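Local coordinates for protein azurocidin (PDB 1FY1) that is a neutrophil-granule serine protease homolog that kills Gram-negative bacteria, probably through affinity for their lipopolysaccharide, binds heparin and attracts monocytes, at residues 34-39 against 93-98. The protein carries 2 engineered substitutions. Sequence-based numbering, arbitrary orientation.
Sequences RFVMTA and LQLDRE. With NAG (2-acetamido-2-deoxy-beta-D-glucopyranose), chain C.
V36 and L93 face each other as an antiparallel hydrogen-bonded pair, joining strands 35-38 and 91-95 of the closed six-stranded barrel of this chymotrypsin-like fold. L93 N gives a nearly straight bond to V36 O (2.9 Å), and V36 N returns a more bent one to L93 O. The ladder continues where L95 N reaches R34 O (2.9 Å, N-H...O angle 175°). F35 and Q94 form the intervening non-hydrogen-bonded pair, F35 CA lying 3.0 Å from L93 O.

Apolar groups meet on both faces of the sheet. On one, V36 CG2 lies 4.2 Å from L95 CD2, and L93 CD1 touches the methyl CG2 of T38, whose hydroxyl is bonded to G27 O. On the other, F35 CE2 rests 3.6 Å from Q94 CB. The planes of the ring and the Q94 amide are nearly parallel, 15° apart; S75 holds the amide oxygen, and helix 210-218 also packs on F35.

Charged groups gather where both segments leave the strands. With CG anti to the backbone N (chi1 -168°), R34 runs alongside Q94, then bends at chi3, bringing its guanidinium across E98: R34 NH2 lies 3.6 Å from E98 CG, while R34 NH2 and E98 OE2, 4.4 Å apart, are too far for a salt bridge. R97 NH1 forms a salt bridge with D96 OD2, and R97 NH2 a hydrogen bond to O6 of NAG (2.6 Å). Backbone bonds and buried apolar contacts thus fix the strand pairing, whereas the R34-E98 attraction probably adds only a loose electrostatic link beyond the strand ends.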
ATOM      1  N   ARG A  34      -1.299  -0.741 -15.588  1.00 20.53           N
ATOM      2  CA  ARG A  34      -0.075  -1.503 -15.723  1.00 20.07           C
ATOM      3  C   ARG A  34       0.882  -1.275 -14.547  1.00 23.88           C
ATOM      4  O   ARG A  34       1.966  -1.831 -14.469  1.00 24.95           O
ATOM      5  CB  ARG A  34       0.495  -1.074 -17.072  1.00 24.73           C
ATOM      6  CG  ARG A  34       1.629  -1.891 -17.627  1.00 39.34           C
ATOM      7  CD  ARG A  34       2.044  -1.295 -18.950  1.00 53.10           C
ATOM      8  NE  ARG A  34       1.170  -1.644 -20.063  1.00 73.84           N
ATOM      9  CZ  ARG A  34       1.465  -2.649 -20.910  1.00100.00           C
ATOM     10  NH1 ARG A  34       2.577  -3.382 -20.768  1.00 89.69           N
ATOM     11  NH2 ARG A  34       0.643  -2.932 -21.925  1.00 93.13           N
ATOM     12  N   PHE A  35       0.458  -0.486 -13.564  1.00 19.19           N
ATOM     13  CA  PHE A  35       1.318  -0.266 -12.410  1.00 16.99           C
ATOM     14  C   PHE A  35       0.630  -0.419 -11.072  1.00 18.23           C
ATOM     15  O   PHE A  35      -0.556  -0.132 -10.944  1.00 17.76           O
ATOM     16  CB  PHE A  35       1.939   1.122 -12.451  1.00 17.23           C
ATOM     17  CG  PHE A  35       2.866   1.260 -13.604  1.00 16.59           C
ATOM     18  CD1 PHE A  35       2.387   1.647 -14.856  1.00 15.94           C
ATOM     19  CD2 PHE A  35       4.229   1.007 -13.435  1.00 18.37           C
ATOM     20  CE1 PHE A  35       3.272   1.802 -15.922  1.00 16.68           C
ATOM     21  CE2 PHE A  35       5.126   1.180 -14.489  1.00 20.29           C
ATOM     22  CZ  PHE A  35       4.639   1.586 -15.733  1.00 16.94           C
ATOM     23  N   VAL A  36       1.444  -0.802 -10.081  1.00 12.40           N
ATOM     24  CA  VAL A  36       1.000  -1.001  -8.718  1.00 12.43           C
ATOM     25  C   VAL A  36       1.989  -0.253  -7.895  1.00 18.38           C
ATOM     26  O   VAL A  36       3.192  -0.386  -8.136  1.00 18.15           O
ATOM     27  CB  VAL A  36       0.967  -2.509  -8.283  1.00 15.59           C
ATOM     28  CG1 VAL A  36       0.872  -2.684  -6.783  1.00 14.68           C
ATOM     29  CG2 VAL A  36      -0.236  -3.240  -8.852  1.00 15.21           C
ATOM     30  N   MET A  37       1.464   0.573  -6.984  1.00 16.08           N
ATOM     31  CA  MET A  37       2.281   1.389  -6.107  1.00 15.55           C
ATOM     32  C   MET A  37       2.463   0.646  -4.793  1.00 19.20           C
ATOM     33  O   MET A  37       1.551   0.052  -4.270  1.00 20.27           O
ATOM     34  CB  MET A  37       1.644   2.779  -5.951  1.00 17.10           C
ATOM     35  CG  MET A  37       2.496   3.757  -5.200  1.00 20.77           C
ATOM     36  SD  MET A  37       1.657   5.360  -4.990  1.00 26.16           S
ATOM     37  CE  MET A  37       0.103   4.953  -4.162  1.00 21.69           C
ATOM     38  N   THR A  38       3.626   0.668  -4.236  1.00 14.79           N
ATOM     39  CA  THR A  38       3.830  -0.061  -3.010  1.00 14.47           C
ATOM     40  C   THR A  38       5.036   0.534  -2.323  1.00 21.45           C
ATOM     41  O   THR A  38       5.580   1.520  -2.830  1.00 22.75           O
ATOM     42  CB  THR A  38       3.983  -1.587  -3.336  1.00 25.05           C
ATOM     43  OG1 THR A  38       3.903  -2.411  -2.187  1.00 27.71           O
ATOM     44  CG2 THR A  38       5.296  -1.888  -4.046  1.00 21.74           C
ATOM     45  N   ALA A  39       5.395  -0.008  -1.149  1.00 18.36           N
ATOM     46  CA  ALA A  39       6.530   0.434  -0.346  1.00 17.53           C
ATOM     47  C   ALA A  39       7.850  -0.157  -0.829  1.00 23.68           C
ATOM     48  O   ALA A  39       7.964  -1.355  -1.084  1.00 23.21           O
ATOM     49  CB  ALA A  39       6.307   0.055   1.109  1.00 18.07           C
ATOM     50  N   LEU A  93       5.616  -0.908  -9.545  1.00 22.59           N
ATOM     51  CA  LEU A  93       5.751  -2.160 -10.242  1.00 20.37           C
ATOM     52  C   LEU A  93       5.019  -2.135 -11.538  1.00 27.59           C
ATOM     53  O   LEU A  93       3.840  -1.785 -11.618  1.00 28.14           O
ATOM     54  CB  LEU A  93       5.182  -3.343  -9.434  1.00 19.10           C
ATOM     55  CG  LEU A  93       5.606  -3.343  -7.970  1.00 22.28           C
ATOM     56  CD1 LEU A  93       4.929  -4.504  -7.248  1.00 22.41           C
ATOM     57  CD2 LEU A  93       7.125  -3.455  -7.859  1.00 22.49           C
ATOM     58  N   GLN A  94       5.752  -2.541 -12.550  1.00 26.11           N
ATOM     59  CA  GLN A  94       5.206  -2.631 -13.861  1.00 25.04           C
ATOM     60  C   GLN A  94       4.861  -4.073 -14.072  1.00 28.09           C
ATOM     61  O   GLN A  94       5.732  -4.952 -13.923  1.00 28.47           O
ATOM     62  CB  GLN A  94       6.200  -2.180 -14.940  1.00 25.53           C
ATOM     63  CG  GLN A  94       5.509  -2.069 -16.301  1.00 26.39           C
ATOM     64  CD  GLN A  94       6.490  -1.891 -17.436  1.00 49.40           C
ATOM     65  OE1 GLN A  94       7.713  -1.828 -17.228  1.00 48.61           O
ATOM     66  NE2 GLN A  94       5.948  -1.832 -18.649  1.00 37.65           N
ATOM     67  N   LEU A  95       3.597  -4.274 -14.410  1.00 23.36           N
ATOM     68  CA  LEU A  95       2.980  -5.563 -14.690  1.00 22.62           C
ATOM     69  C   LEU A  95       3.332  -6.082 -16.092  1.00 30.52           C
ATOM     70  O   LEU A  95       3.460  -5.329 -17.064  1.00 32.09           O
ATOM     71  CB  LEU A  95       1.428  -5.440 -14.521  1.00 21.32           C
ATOM     72  CG  LEU A  95       0.993  -4.728 -13.227  1.00 22.31           C
ATOM     73  CD1 LEU A  95      -0.521  -4.597 -13.222  1.00 22.24           C
ATOM     74  CD2 LEU A  95       1.486  -5.482 -11.986  1.00 18.35           C
ATOM     75  N   ASP A  96       3.436  -7.386 -16.210  1.00 28.65           N
ATOM     76  CA  ASP A  96       3.742  -8.030 -17.477  1.00 29.61           C
ATOM     77  C   ASP A  96       2.719  -7.720 -18.577  1.00 34.50           C
ATOM     78  O   ASP A  96       2.993  -7.868 -19.767  1.00 34.14           O
ATOM     79  CB  ASP A  96       3.853  -9.560 -17.265  1.00 32.15           C
ATOM     80  CG  ASP A  96       2.647 -10.194 -16.587  1.00 41.20           C
ATOM     81  OD1 ASP A  96       2.497 -10.254 -15.374  1.00 41.57           O
ATOM     82  OD2 ASP A  96       1.747 -10.613 -17.449  1.00 42.45           O
ATOM     83  N   ARG A  97       1.528  -7.277 -18.181  1.00 32.48           N
ATOM     84  CA  ARG A  97       0.477  -6.964 -19.140  1.00 32.19           C
ATOM     85  C   ARG A  97      -0.647  -6.135 -18.512  1.00 35.78           C
ATOM     86  O   ARG A  97      -0.740  -6.030 -17.298  1.00 34.95           O
ATOM     87  CB  ARG A  97      -0.078  -8.260 -19.677  1.00 33.72           C
ATOM     88  CG  ARG A  97      -0.893  -9.017 -18.638  1.00 47.58           C
ATOM     89  CD  ARG A  97      -1.067 -10.477 -19.024  1.00 58.08           C
ATOM     90  NE  ARG A  97      -2.131 -11.127 -18.286  1.00 66.28           N
ATOM     91  CZ  ARG A  97      -1.986 -11.677 -17.090  1.00 78.73           C
ATOM     92  NH1 ARG A  97      -0.822 -11.684 -16.443  1.00 57.00           N
ATOM     93  NH2 ARG A  97      -3.046 -12.233 -16.518  1.00 72.06           N
ATOM     94  N   GLU A  98      -1.501  -5.545 -19.353  1.00 34.04           N
ATOM     95  CA  GLU A  98      -2.609  -4.716 -18.886  1.00 34.62           C
ATOM     96  C   GLU A  98      -3.640  -5.412 -18.053  1.00 39.17           C
ATOM     97  O   GLU A  98      -4.231  -6.397 -18.466  1.00 41.77           O
ATOM     98  CB  GLU A  98      -3.387  -3.977 -19.996  1.00 36.24           C
ATOM     99  CG  GLU A  98      -2.659  -2.736 -20.535  1.00 49.37           C
ATOM    100  CD  GLU A  98      -3.602  -1.672 -21.014  1.00 76.73           C
ATOM    101  OE1 GLU A  98      -4.816  -1.838 -21.107  1.00 75.91           O
ATOM    102  OE2 GLU A  98      -2.973  -0.545 -21.271  1.00 76.73           O
TER
HETATM  103  C1  NAG C1001      -8.872 -10.104 -19.363  1.00 97.00           C
HETATM  104  C2  NAG C1001      -8.956 -10.937 -20.661  1.00 54.58           C
HETATM  105  C3  NAG C1001      -8.249 -12.325 -20.490  1.00100.00           C
HETATM  106  C4  NAG C1001      -6.947 -12.393 -19.641  1.00100.00           C
HETATM  107  C5  NAG C1001      -7.299 -11.682 -18.321  1.00100.00           C
HETATM  108  C6  NAG C1001      -6.229 -11.737 -17.214  1.00100.00           C
HETATM  109  C7  NAG C1001     -10.995 -11.122 -22.116  1.00 71.20           C
HETATM  110  C8  NAG C1001     -12.379 -11.820 -22.100  1.00 89.68           C
HETATM  111  N2  NAG C1001     -10.381 -11.247 -20.932  1.00100.00           N
HETATM  112  O3  NAG C1001      -8.010 -12.844 -21.776  1.00100.00           O
HETATM  113  O4  NAG C1001      -6.484 -13.785 -19.424  1.00 71.83           O
HETATM  114  O5  NAG C1001      -7.626 -10.335 -18.726  1.00100.00           O
HETATM  115  O6  NAG C1001      -5.085 -10.904 -17.527  1.00 91.71           O
HETATM  116  O7  NAG C1001     -10.291 -11.074 -23.128  1.00100.00           O